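Local coordinates for protein AlbC (Streptomyces noursei, PDB 3OQV) that joins two amino acids taken from aminoacyl-tRNAs into a cyclic dipeptide, cyclo(L-phenylalanyl-L-leucyl), without using ATP, on the route to the antibacterial albonoursin, at residues A[130-133]-A[134-138]; A[81-84]-A[85-89]. One frame throughout, in Å; residues are numbered along the deposited sequence.

Contact 1: residues A[130-133]-A[134-138]; sequences AVRE and RTDRA. With PO4 (phosphate ion), chain D.
Arg132 and Asp136, like Val131 and Thr135 or Glu133 and Arg137, are joined by i to i+4 backbone bonds of one continuous alpha-helix, of which Asp136 N to Arg132 O is 2.9 Å long. The same spacing sets their side chains beside each other. Arg132 has CG anti to its own N (chi1 172°) and bends at chi2, which brings NE to 3.0 Å from Asp136 OD1 in a salt bridge. NE meets OD1 on the syn side but tilted out of the carboxylate plane, while OD1 lies close to the guanidinium plane; the bond from NE to OD2 is weak, and the two planes stand 82° apart. NE is thus spent on Asp136, and the two terminal nitrogens reach a phosphate ion, probably from the crystallisation liquor, through weak bonds, Arg132 NH2 to phosphate O2 at 3.3 Å and a similar one from NH1 to O1. His70 and Gln123 also hydrogen-bond to the phosphate, and Tyr128 OH gives NH1 a further partner.

A second i to i+4 salt bridge lies on the exposed side: Glu133 OE2 meets Arg137 NH1 at 3.3 Å, at the guanidinium edge, from a chain running alongside. Arg134 turns one guanidinium face over Ala130 O and Val131 CA, with NH1 3.8 Å from Val131 CG2, and its charge is paired with Asp188.

Val131 and Thr135 are buried, and they seat helix 126-141 on helix 169-193, Val131 against Pro184, Asp188 and Val192, Thr135 against Pro184.

Contact 2: residues A[81-84]-A[85-89]; sequences SAQE and AERSV
Gln83 and Arg87, one turn apart on the surface of a helix, make the main side-chain contact by stacking. The two chains run side by side in the same direction, and their amide and guanidinium planes are only 16° apart. Gln83 CD sits over the centre of the guanidinium face, 3.5 Å from Arg87 CZ. Both chains are extended, but they leave the backbone differently: Gln83 CG is anti to its N (chi1 163°), whereas Arg87 CG is anti to its carbonyl carbon, so that the extended arginine runs beside the glutamine and lays its guanidinium against the amide. Gln83 NE2 lies over the guanidinium face, and both it and Arg87 NH2 are donors, so the 3.2 Å approach of Gln83 NE2 to Arg87 NH2 is no hydrogen bond; the contact is a stack of flat groups.

Side-chain to backbone hydrogen bonds define the start of the helix. Ser81 is the N-cap: its OG accepts from Glu84 N at 3.1 Å, with an N-H...O angle of 166°. In return Ser81 N donates to Glu84 OE1 at 3.2 Å, entering from above the carboxylate plane. These reciprocal bonds constitute a capping box, which satisfies an amide of the first turn that has no preceding helical carbonyl and places a carboxylate near the helix N-terminus, where the dipole would probably stabilise its charge.

Backbone hydrogen bonds then take over, from Ala85 N to Ser81 O at 3.0 Å through Ser88 N to Glu84 O at 2.9 Å.

Van der Waals packing falls to the buried Ala85: its CB sits 3.4 Å from Ser81 O on the helix, and its side chain touches Leu75 of helix 71-78. Ser88 and Val89 rest against the same leucine, and Val89 also touches Asp72.

In the fold
Contact 2 comes first along the chain, at the start of the long helix 82-107, and contact 1 follows on helix 126-141; strand 114-118, an outermost strand of the five-stranded parallel Rossmann-type sheet, lies between those helices in sequence. Their centres are 30 Å apart and the nearest atoms about 16 Å, so they do not touch. Both lie in the same Rossmann-fold protein of the cyclodipeptide synthase family, yet their settings differ. Residues 81-89 form a surface helix start away from the substrate-binding and catalytic residues. Residues 130-138 pack on helix 169-193, which carries Ala181 and Glu182; these probably bind substrate, Glu182 perhaps also taking part in catalysis, and the Arg132 side chain comes within about 4 Å of that of Ala181.

Contact 1: residues A[130-133]-A[134-138]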
ATOM      1  N   ALA A 130       1.152   6.944 -16.152  1.00 24.78           N
ATOM      2  CA  ALA A 130       1.250   6.049 -17.304  1.00 28.18           C
ATOM      3  C   ALA A 130       0.809   4.630 -16.924  1.00 27.97           C
ATOM      4  O   ALA A 130       0.145   3.940 -17.706  1.00 29.64           O
ATOM      5  CB  ALA A 130       2.659   6.053 -17.868  1.00 26.11           C
ATOM      6  N   VAL A 131       1.196   4.194 -15.728  1.00 27.05           N
ATOM      7  CA  VAL A 131       0.835   2.866 -15.271  1.00 27.05           C
ATOM      8  C   VAL A 131      -0.652   2.808 -14.969  1.00 25.94           C
ATOM      9  O   VAL A 131      -1.322   1.831 -15.290  1.00 27.53           O
ATOM     10  CB  VAL A 131       1.671   2.431 -14.046  1.00 25.14           C
ATOM     11  CG1 VAL A 131       1.169   1.089 -13.506  1.00 27.46           C
ATOM     12  CG2 VAL A 131       3.143   2.350 -14.431  1.00 25.04           C
ATOM     13  N   ARG A 132      -1.171   3.869 -14.356  1.00 27.01           N
ATOM     14  CA  ARG A 132      -2.568   3.921 -13.961  1.00 26.85           C
ATOM     15  C   ARG A 132      -3.521   3.835 -15.155  1.00 28.38           C
ATOM     16  O   ARG A 132      -4.548   3.173 -15.082  1.00 29.91           O
ATOM     17  CB  ARG A 132      -2.829   5.199 -13.153  1.00 29.14           C
ATOM     18  CG  ARG A 132      -4.284   5.472 -12.828  1.00 31.93           C
ATOM     19  CD  ARG A 132      -4.757   4.663 -11.651  1.00 36.85           C
ATOM     20  NE  ARG A 132      -6.175   4.894 -11.375  1.00 38.63           N
ATOM     21  CZ  ARG A 132      -6.643   5.645 -10.382  1.00 41.68           C
ATOM     22  NH1 ARG A 132      -5.812   6.257  -9.549  1.00 40.26           N
ATOM     23  NH2 ARG A 132      -7.951   5.759 -10.206  1.00 43.14           N
ATOM     24  N   GLU A 133      -3.176   4.500 -16.249  1.00 30.81           N
ATOM     25  CA  GLU A 133      -3.842   4.270 -17.523  1.00 35.94           C
ATOM     26  C   GLU A 133      -4.013   2.764 -17.778  1.00 36.76           C
ATOM     27  O   GLU A 133      -5.098   2.300 -18.146  1.00 35.31           O
ATOM     28  CB  GLU A 133      -3.033   4.927 -18.647  1.00 36.94           C
ATOM     29  CG  GLU A 133      -3.790   5.125 -19.957  1.00 46.65           C
ATOM     30  CD  GLU A 133      -2.871   5.493 -21.120  1.00 54.58           C
ATOM     31  OE1 GLU A 133      -1.930   6.293 -20.917  1.00 57.09           O
ATOM     32  OE2 GLU A 133      -3.089   4.976 -22.237  1.00 57.05           O
ATOM     33  N   ARG A 134      -2.949   2.004 -17.532  1.00 35.26           N
ATOM     34  CA  ARG A 134      -2.918   0.588 -17.884  1.00 35.64           C
ATOM     35  C   ARG A 134      -3.740  -0.251 -16.914  1.00 34.62           C
ATOM     36  O   ARG A 134      -4.479  -1.137 -17.337  1.00 35.57           O
ATOM     37  CB  ARG A 134      -1.481   0.065 -17.916  1.00 33.03           C
ATOM     38  CG  ARG A 134      -0.788   0.248 -19.247  1.00 39.21           C
ATOM     39  CD  ARG A 134       0.665  -0.179 -19.145  1.00 44.45           C
ATOM     40  NE  ARG A 134       1.556   0.916 -19.511  1.00 48.36           N
ATOM     41  CZ  ARG A 134       2.647   1.261 -18.840  1.00 44.83           C
ATOM     42  NH1 ARG A 134       3.019   0.588 -17.754  1.00 32.07           N
ATOM     43  NH2 ARG A 134       3.383   2.272 -19.278  1.00 50.56           N
ATOM     44  N   THR A 135      -3.601   0.014 -15.613  1.00 33.69           N
ATOM     45  CA  THR A 135      -4.371  -0.716 -14.606  1.00 33.58           C
ATOM     46  C   THR A 135      -5.880  -0.422 -14.665  1.00 33.53           C
ATOM     47  O   THR A 135      -6.690  -1.335 -14.525  1.00 33.23           O
ATOM     48  CB  THR A 135      -3.842  -0.495 -13.157  1.00 34.26           C
ATOM     49  OG1 THR A 135      -3.835   0.908 -12.840  1.00 31.14           O
ATOM     50  CG2 THR A 135      -2.446  -1.074 -12.993  1.00 30.21           C
ATOM     51  N   ASP A 136      -6.247   0.842 -14.865  1.00 33.39           N
ATOM     52  CA  ASP A 136      -7.645   1.207 -15.099  1.00 36.05           C
ATOM     53  C   ASP A 136      -8.248   0.420 -16.259  1.00 36.45           C
ATOM     54  O   ASP A 136      -9.251  -0.261 -16.091  1.00 37.31           O
ATOM     55  CB  ASP A 136      -7.781   2.708 -15.363  1.00 37.93           C
ATOM     56  CG  ASP A 136      -7.735   3.539 -14.085  1.00 40.00           C
ATOM     57  OD1 ASP A 136      -7.851   2.968 -12.976  1.00 41.02           O
ATOM     58  OD2 ASP A 136      -7.562   4.771 -14.192  1.00 46.82           O
ATOM     59  N   ARG A 137      -7.589   0.471 -17.415  1.00 37.62           N
ATOM     60  CA  ARG A 137      -7.987  -0.311 -18.578  1.00 39.43           C
ATOM     61  C   ARG A 137      -8.082  -1.810 -18.293  1.00 40.61           C
ATOM     62  O   ARG A 137      -9.090  -2.444 -18.625  1.00 41.06           O
ATOM     63  CB  ARG A 137      -7.052  -0.039 -19.763  1.00 39.26           C
ATOM     64  CG  ARG A 137      -6.971  -1.180 -20.773  1.00 48.35           C
ATOM     65  CD  ARG A 137      -6.660  -0.678 -22.175  1.00 55.04           C
ATOM     66  NE  ARG A 137      -5.877   0.556 -22.154  1.00 65.34           N
ATOM     67  CZ  ARG A 137      -4.550   0.604 -22.048  1.00 67.65           C
ATOM     68  NH1 ARG A 137      -3.928   1.777 -22.012  1.00 61.91           N
ATOM     69  NH2 ARG A 137      -3.846  -0.521 -21.967  1.00 65.45           N
ATOM     70  N   ALA A 138      -7.042  -2.374 -17.676  1.00 38.50           N
ATOM     71  CA  ALA A 138      -7.067  -3.778 -17.281  1.00 37.51           C
ATOM     72  C   ALA A 138      -8.276  -4.107 -16.421  1.00 39.22           C
ATOM     73  O   ALA A 138      -8.879  -5.171 -16.580  1.00 39.67           O
ATOM     74  CB  ALA A 138      -5.776  -4.172 -16.565  1.00 37.06           C
TER
HETATM   75  P   PO4 D 250      -7.747   9.210  -7.977  1.00 54.45           P
HETATM   76  O1  PO4 D 250      -7.089   8.227  -7.027  1.00 51.72           O
HETATM   77  O2  PO4 D 250      -8.936   8.525  -8.611  1.00 52.61           O
HETATM   78  O3  PO4 D 250      -8.185  10.449  -7.232  1.00 52.33           O
HETATM   79  O4  PO4 D 250      -6.758   9.622  -9.041  1.00 55.17           O

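Contact 2: residues A[81-84]-A[85-89]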
ATOM      1  N   SER A  81     -20.196  12.555   8.678  1.00 38.38           N
ATOM      2  CA  SER A  81     -20.245  13.722   7.803  1.00 40.15           C
ATOM      3  C   SER A  81     -18.918  13.943   7.091  1.00 39.39           C
ATOM      4  O   SER A  81     -17.887  13.378   7.475  1.00 39.93           O
ATOM      5  CB  SER A  81     -20.633  14.976   8.598  1.00 39.95           C
ATOM      6  OG  SER A  81     -19.531  15.472   9.347  1.00 38.22           O
ATOM      7  N   ALA A  82     -18.940  14.779   6.058  1.00 39.69           N
ATOM      8  CA  ALA A  82     -17.720  15.134   5.344  1.00 38.54           C
ATOM      9  C   ALA A  82     -16.714  15.803   6.277  1.00 37.93           C
ATOM     10  O   ALA A  82     -15.522  15.531   6.209  1.00 38.35           O
ATOM     11  CB  ALA A  82     -18.041  16.054   4.172  1.00 40.13           C
ATOM     12  N   GLN A  83     -17.202  16.670   7.157  1.00 37.76           N
ATOM     13  CA  GLN A  83     -16.321  17.421   8.038  1.00 39.22           C
ATOM     14  C   GLN A  83     -15.673  16.513   9.077  1.00 38.24           C
ATOM     15  O   GLN A  83     -14.488  16.656   9.385  1.00 37.46           O
ATOM     16  CB  GLN A  83     -17.082  18.550   8.731  1.00 39.66           C
ATOM     17  CG  GLN A  83     -16.368  19.101   9.950  1.00 47.28           C
ATOM     18  CD  GLN A  83     -17.022  20.362  10.486  1.00 55.31           C
ATOM     19  OE1 GLN A  83     -18.145  20.326  10.991  1.00 59.60           O
ATOM     20  NE2 GLN A  83     -16.325  21.489  10.367  1.00 53.88           N
ATOM     21  N   GLU A  84     -16.456  15.583   9.615  1.00 37.78           N
ATOM     22  CA  GLU A  84     -15.940  14.603  10.563  1.00 37.48           C
ATOM     23  C   GLU A  84     -14.876  13.721   9.909  1.00 35.99           C
ATOM     24  O   GLU A  84     -13.861  13.398  10.525  1.00 35.07           O
ATOM     25  CB  GLU A  84     -17.077  13.735  11.102  1.00 38.95           C
ATOM     26  CG  GLU A  84     -17.943  14.437  12.141  1.00 44.87           C
ATOM     27  CD  GLU A  84     -19.355  13.870  12.216  1.00 53.35           C
ATOM     28  OE1 GLU A  84     -19.562  12.715  11.781  1.00 48.70           O
ATOM     29  OE2 GLU A  84     -20.251  14.570  12.741  1.00 57.29           O
ATOM     30  N   ALA A  85     -15.123  13.325   8.666  1.00 35.16           N
ATOM     31  CA  ALA A  85     -14.237  12.380   7.979  1.00 37.44           C
ATOM     32  C   ALA A  85     -12.908  13.031   7.620  1.00 37.41           C
ATOM     33  O   ALA A  85     -11.850  12.398   7.710  1.00 37.25           O
ATOM     34  CB  ALA A  85     -14.908  11.820   6.735  1.00 35.90           C
ATOM     35  N   GLU A  86     -12.963  14.300   7.231  1.00 39.98           N
ATOM     36  CA  GLU A  86     -11.751  15.037   6.890  1.00 39.17           C
ATOM     37  C   GLU A  86     -10.922  15.317   8.136  1.00 37.30           C
ATOM     38  O   GLU A  86      -9.707  15.124   8.124  1.00 33.73           O
ATOM     39  CB  GLU A  86     -12.086  16.328   6.140  1.00 41.11           C
ATOM     40  CG  GLU A  86     -12.768  16.087   4.794  1.00 52.51           C
ATOM     41  CD  GLU A  86     -13.535  17.302   4.289  1.00 66.08           C
ATOM     42  OE1 GLU A  86     -14.071  18.070   5.122  1.00 69.49           O
ATOM     43  OE2 GLU A  86     -13.610  17.485   3.053  1.00 72.04           O
ATOM     44  N   ARG A  87     -11.596  15.642   9.245  1.00 35.79           N
ATOM     45  CA  ARG A  87     -10.931  15.765  10.540  1.00 35.48           C
ATOM     46  C   ARG A  87     -10.272  14.450  10.971  1.00 33.52           C
ATOM     47  O   ARG A  87      -9.123  14.442  11.408  1.00 33.14           O
ATOM     48  CB  ARG A  87     -11.911  16.243  11.632  1.00 34.71           C
ATOM     49  CG  ARG A  87     -12.260  17.742  11.577  1.00 41.30           C
ATOM     50  CD  ARG A  87     -13.457  18.059  12.480  1.00 42.11           C
ATOM     51  NE  ARG A  87     -13.776  19.484  12.545  1.00 51.03           N
ATOM     52  CZ  ARG A  87     -14.816  19.987  13.212  1.00 48.61           C
ATOM     53  NH1 ARG A  87     -15.659  19.180  13.840  1.00 50.05           N
ATOM     54  NH2 ARG A  87     -15.024  21.293  13.244  1.00 49.15           N
ATOM     55  N   SER A  88     -11.013  13.348  10.878  1.00 32.37           N
ATOM     56  CA  SER A  88     -10.468  12.038  11.219  1.00 32.33           C
ATOM     57  C   SER A  88      -9.240  11.675  10.380  1.00 32.39           C
ATOM     58  O   SER A  88      -8.187  11.299  10.917  1.00 31.26           O
ATOM     59  CB  SER A  88     -11.529  10.948  11.072  1.00 35.04           C
ATOM     60  OG  SER A  88     -11.015   9.700  11.513  1.00 33.70           O
ATOM     61  N   VAL A  89      -9.374  11.812   9.066  1.00 31.26           N
ATOM     62  CA  VAL A  89      -8.276  11.501   8.152  1.00 30.83           C
ATOM     63  C   VAL A  89      -7.049  12.349   8.455  1.00 30.34           C
ATOM     64  O   VAL A  89      -5.937  11.830   8.579  1.00 30.58           O
ATOM     65  CB  VAL A  89      -8.684  11.700   6.686  1.00 30.55           C
ATOM     66  CG1 VAL A  89      -7.495  11.416   5.764  1.00 31.69           C
ATOM     67  CG2 VAL A  89      -9.840  10.788   6.333  1.00 33.83           C
TER